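PDB 4A6H: phosphatidylinositol 4,5-bisphosphate-binding protein SLM1 from Saccharomyces cerevisiae, which binds phosphatidylinositol 4,5-bisphosphate and, together with SLM2, acts as an effector of TORC2 and calcineurin signalling to control actin polarization. Local coordinates for residues 28-32 with 33-37. Residues are numbered along the deposited sequence; the frame is centred on the assembly and turned at random.
Sequences VLTPN and FLHEF. With I4D (D-myo-inositol-4-phosphate), chain H; PO4 (phosphate ion), chain F.
Thr30 and Phe33 close the turn of this beta hairpin in both directions: Thr30 N gives a nearly straight bond to Phe33 O (2.9 Å), and Phe33 N reaches back to Thr30 OG1 (3.0 Å). From the threonine's CB, 3.6 Å from O1 of the phosphate ion (PO4), the side chain forks. With chi1 at 71°, OG1 is tucked between the backbone N and the carbonyl carbon, where it also accepts the N-H of Asn32, two residues on, which makes an ST turn. Thr30 OG1 donates its own hydrogen to PO4 O1 (2.8 Å). The methyl, CG2, comes in at the edge of the His35 ring, 3.9 Å from CD2. His35 NE2 then binds the same PO4 O1 (2.7 Å), while Asn32 ND2 donates to O4 of the same phosphate ion. The ion, probably from the crystallisation liquor, is also hydrogen-bonded by Thr30, Asn32 and His35 of a second subunit. Farther along, Val28 and His35 form an antiparallel hydrogen-bonded pair, and Val28 CG2 lies oblique to the Phe37 ring, 3.8 Å from CE1. Val28 and Phe37 both line the inositol-4-phosphate pocket, where ligand O42 sits over one face of that ring. On the opposite face of the hairpin, Leu29 packs on Leu113 and Leu34 on Trp109 of helix 103-116 of the PH domain, with strand 33-37 running between strands 21-29 and 50-53.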
# COMPACT_ATOMS: atom_id res chain seq x y z
N VAL A 28 9.74 7.85 5.87
CA VAL A 28 8.37 7.61 5.45
C VAL A 28 8.27 6.20 4.90
O VAL A 28 8.96 5.87 3.92
CB VAL A 28 7.90 8.64 4.40
CG1 VAL A 28 6.47 8.37 3.98
CG2 VAL A 28 8.03 10.06 4.97
N LEU A 29 7.42 5.40 5.52
CA LEU A 29 7.19 4.02 5.10
C LEU A 29 5.99 3.95 4.17
O LEU A 29 4.91 4.40 4.53
CB LEU A 29 6.91 3.16 6.33
CG LEU A 29 6.64 1.68 6.10
CD1 LEU A 29 7.83 1.02 5.43
CD2 LEU A 29 6.35 1.02 7.45
N THR A 30 6.18 3.39 2.98
CA THR A 30 5.07 3.09 2.06
C THR A 30 5.00 1.57 1.87
O THR A 30 5.83 0.84 2.37
CB THR A 30 5.29 3.74 0.70
OG1 THR A 30 6.35 3.06 0.02
CG2 THR A 30 5.64 5.20 0.86
N PRO A 31 4.01 1.08 1.11
CA PRO A 31 4.05 -0.37 0.89
C PRO A 31 5.28 -0.86 0.11
O PRO A 31 5.56 -2.06 0.15
CB PRO A 31 2.77 -0.64 0.10
CG PRO A 31 1.84 0.44 0.53
CD PRO A 31 2.72 1.67 0.70
N ASN A 32 6.00 0.04 -0.56
CA ASN A 32 7.11 -0.36 -1.42
C ASN A 32 8.49 -0.04 -0.86
O ASN A 32 9.44 -0.76 -1.11
CB ASN A 32 6.99 0.30 -2.80
CG ASN A 32 5.73 -0.10 -3.53
OD1 ASN A 32 5.43 -1.28 -3.67
ND2 ASN A 32 4.99 0.89 -4.01
N PHE A 33 8.59 1.05 -0.10
CA PHE A 33 9.89 1.56 0.32
C PHE A 33 9.86 2.11 1.73
O PHE A 33 8.82 2.57 2.21
CB PHE A 33 10.31 2.75 -0.57
CG PHE A 33 10.73 2.37 -1.97
CD1 PHE A 33 11.99 1.84 -2.22
CD2 PHE A 33 9.87 2.57 -3.02
CE1 PHE A 33 12.38 1.50 -3.51
CE2 PHE A 33 10.24 2.22 -4.31
CZ PHE A 33 11.50 1.69 -4.55
N LEU A 34 11.02 2.06 2.37
CA LEU A 34 11.30 2.96 3.48
C LEU A 34 12.13 4.10 2.88
O LEU A 34 13.28 3.89 2.46
CB LEU A 34 12.05 2.22 4.59
CG LEU A 34 12.44 3.11 5.78
CD1 LEU A 34 11.20 3.60 6.50
CD2 LEU A 34 13.36 2.35 6.72
N HIS A 35 11.53 5.29 2.79
CA HIS A 35 12.23 6.46 2.27
C HIS A 35 12.79 7.29 3.40
O HIS A 35 12.16 7.42 4.45
CB HIS A 35 11.27 7.40 1.51
CG HIS A 35 10.59 6.77 0.34
ND1 HIS A 35 11.23 6.50 -0.85
CD2 HIS A 35 9.29 6.40 0.16
CE1 HIS A 35 10.37 5.98 -1.70
NE2 HIS A 35 9.19 5.92 -1.12
N GLU A 36 13.97 7.83 3.17
CA GLU A 36 14.53 8.87 4.05
C GLU A 36 14.54 10.20 3.33
O GLU A 36 14.94 10.28 2.17
CB GLU A 36 15.97 8.54 4.45
CG GLU A 36 16.55 9.58 5.41
CD GLU A 36 18.05 9.40 5.65
OE1 GLU A 36 18.67 8.56 4.98
OE2 GLU A 36 18.59 10.10 6.54
N PHE A 37 14.10 11.24 4.04
CA PHE A 37 14.23 12.63 3.60
C PHE A 37 15.05 13.40 4.62
O PHE A 37 15.12 13.03 5.80
CB PHE A 37 12.85 13.28 3.46
CG PHE A 37 11.94 12.57 2.48
CD1 PHE A 37 11.14 11.53 2.89
CD2 PHE A 37 11.89 12.94 1.14
CE1 PHE A 37 10.30 10.86 2.01
CE2 PHE A 37 11.04 12.27 0.25
CZ PHE A 37 10.26 11.23 0.68
O5 I4D H . 7.63 14.65 6.41
C5 I4D H . 7.01 13.63 5.65
C6 I4D H . 5.54 13.59 6.09
O6 I4D H . 5.08 14.61 6.99
C4 I4D H . 7.26 13.82 4.20
O4 I4D H . 8.64 13.85 3.83
P4 I4D H . 9.41 15.03 3.22
O43 I4D H . 8.83 16.32 3.60
O42 I4D H . 9.34 14.87 1.79
O41 I4D H . 10.82 15.06 3.61
C3 I4D H . 6.15 13.02 3.35
O3 I4D H . 6.38 12.94 1.83
C2 I4D H . 4.69 12.60 3.80
O2 I4D H . 4.12 11.48 3.19
C1 I4D H . 4.45 12.77 5.29
O1 I4D H . 3.12 12.64 5.88
P PO4 F . 6.21 4.47 -3.28
O1 PO4 F . 7.27 4.41 -2.20
O2 PO4 F . 5.35 5.68 -3.08
O3 PO4 F . 6.87 4.62 -4.63
O4 PO4 F . 5.36 3.24 -3.20